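Local structure of uncharacterized protein MJ0764 (Methanocaldococcus jannaschii, 2B8M) at residues K20-T24 and E25-I29. The protein is of unknown function, though it belongs to the cupin family and folds as a double-stranded beta-helix. Sequence-based numbering, arbitrary orientation. Where two conformers were deposited one is given.
Sequences KLVNT and EHVQI. With SO4 (sulfate ion), chain B; SO4 (sulfate ion), chain D.
Asn23 and Gln28 stand side by side on one face of a beta hairpin, a non-hydrogen-bonded antiparallel pair whose amides meet above the backbone. Gln28 NE2 gives a hydrogen to Asn23 OD1 at 3.0 Å; the acceptor lies near the glutamine amide plane, but the donor sits above the asparagine carbonyl plane, and the two amides are turned 40° apart. Asn23 carries OD1 up to the longer glutamine chain because chi1 of -173° sets CG opposite the backbone N. The same NE2 bonds O1 of a sulfate, probably from the crystallisation liquor, at 3.0 Å, and Lys20 NZ reaches O2 of that ion at 2.7 Å. A leucine in place of Gln28 would probably leave Asn23 OD1 without this donor and the sulfate held less firmly. On the reverse face, beta-branched Val22 and Ile29 suit a buried strand pair, Val22 CB lying 3.8 Å from Ile29 CB, while Val22 CG1 meets Val27 CG1. In the backbone, Val22 N and Ile29 N each bond the other's carbonyl O; Leu21 and Val22 both face Ile29, a classic beta bulge. Thr24 N to Val27 O (2.9 Å) closes the turn, where threonine's short hydroxyl can reach backbone N-H groups: OG1, less surely placed, accepts from His26 N. Past it, His26 ND1 bonds O2 of a second sulfate at 2.6 Å, and the imidazole stacks on Tyr48 of the second subunit. His50 of that subunit packs on Val22, Val27 and Ile29. Within the cupin double-stranded beta-helix, the hairpin joins strand 17-23, outermost in its sheet within this chain, to strand 28-35, followed by strand 93-100.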
# COMPACT_ATOMS: atom_id res chain seq x y z
N LYS A 20 7.60 -1.87 10.40
CA LYS A 20 7.22 -0.47 10.40
C LYS A 20 8.23 0.25 9.55
O LYS A 20 9.24 0.73 10.04
CB LYS A 20 7.20 0.04 11.82
CG LYS A 20 6.07 -0.64 12.61
CD LYS A 20 5.90 -0.08 14.00
CE LYS A 20 4.95 1.13 14.01
NZ LYS A 20 4.98 1.87 15.32
N LEU A 21 7.95 0.27 8.25
CA LEU A 21 8.97 0.62 7.28
C LEU A 21 9.05 2.07 6.94
O LEU A 21 10.13 2.66 7.06
CB LEU A 21 8.76 -0.19 6.01
CG LEU A 21 9.19 -1.68 6.16
CD1 LEU A 21 8.62 -2.41 4.96
CD2 LEU A 21 10.67 -1.88 6.31
N VAL A 22 7.94 2.65 6.50
CA VAL A 22 7.87 4.03 6.05
C VAL A 22 7.19 4.86 7.14
O VAL A 22 6.10 4.49 7.62
CB VAL A 22 7.07 4.16 4.74
CG1 VAL A 22 6.96 5.64 4.30
CG2 VAL A 22 7.70 3.34 3.63
N ASN A 23 7.83 5.96 7.50
CA ASN A 23 7.34 6.84 8.59
C ASN A 23 7.77 8.26 8.30
O ASN A 23 8.81 8.70 8.78
CB ASN A 23 7.94 6.40 9.91
CG ASN A 23 7.36 7.16 11.10
OD1 ASN A 23 6.17 7.51 11.09
ND2 ASN A 23 8.18 7.37 12.14
N THR A 24 7.03 8.95 7.45
CA THR A 24 7.40 10.27 6.99
C THR A 24 6.46 11.32 7.55
O THR A 24 5.48 10.99 8.22
CB THR A 24 7.38 10.37 5.44
OG1 THR A 24 6.05 10.52 4.95
CG2 THR A 24 8.02 9.18 4.79
N GLU A 25 6.71 12.59 7.22
CA GLU A 25 5.79 13.66 7.61
C GLU A 25 4.37 13.42 7.07
O GLU A 25 3.38 13.84 7.67
CB GLU A 25 6.31 15.02 7.10
CG GLU A 25 5.49 16.23 7.58
CD GLU A 25 6.04 17.55 7.10
OE1 GLU A 25 6.95 17.54 6.23
OE2 GLU A 25 5.56 18.60 7.59
N HIS A 26 4.27 12.70 5.95
CA HIS A 26 3.03 12.62 5.21
C HIS A 26 2.33 11.30 5.30
O HIS A 26 1.16 11.20 4.97
CB HIS A 26 3.34 12.88 3.73
CG HIS A 26 4.10 14.14 3.50
ND1 HIS A 26 3.60 15.37 3.83
CD2 HIS A 26 5.35 14.35 3.01
CE1 HIS A 26 4.50 16.30 3.53
NE2 HIS A 26 5.57 15.70 3.05
N VAL A 27 3.05 10.24 5.67
CA VAL A 27 2.46 8.91 5.55
C VAL A 27 3.24 7.89 6.38
O VAL A 27 4.43 8.04 6.62
CB VAL A 27 2.40 8.39 4.07
CG1 VAL A 27 3.76 7.87 3.60
CG2 VAL A 27 1.37 7.28 3.85
N GLN A 28 2.55 6.83 6.79
CA GLN A 28 3.16 5.65 7.35
C GLN A 28 2.72 4.42 6.55
O GLN A 28 1.55 4.28 6.16
CB GLN A 28 2.82 5.45 8.82
CG GLN A 28 3.25 6.53 9.72
CD GLN A 28 2.72 6.34 11.13
OE1 GLN A 28 1.52 6.06 11.33
NE2 GLN A 28 3.59 6.49 12.11
N ILE A 29 3.68 3.55 6.26
CA ILE A 29 3.39 2.31 5.57
C ILE A 29 4.09 1.17 6.30
O ILE A 29 5.31 1.14 6.43
CB ILE A 29 3.79 2.34 4.07
CG1 ILE A 29 3.21 3.56 3.34
CG2 ILE A 29 3.36 1.03 3.38
CD1 ILE A 29 3.61 3.71 1.92
S SO4 B . 2.29 4.53 15.23
O1 SO4 B . 2.27 5.90 14.72
O2 SO4 B . 3.28 3.74 14.48
O3 SO4 B . 2.64 4.51 16.65
O4 SO4 B . 0.97 3.93 15.06
S SO4 D . 0.57 16.64 5.29
O1 SO4 D . -0.58 17.28 4.65
O2 SO4 D . 1.08 15.55 4.47
O3 SO4 D . 1.68 17.59 5.49
O4 SO4 D . 0.14 16.12 6.60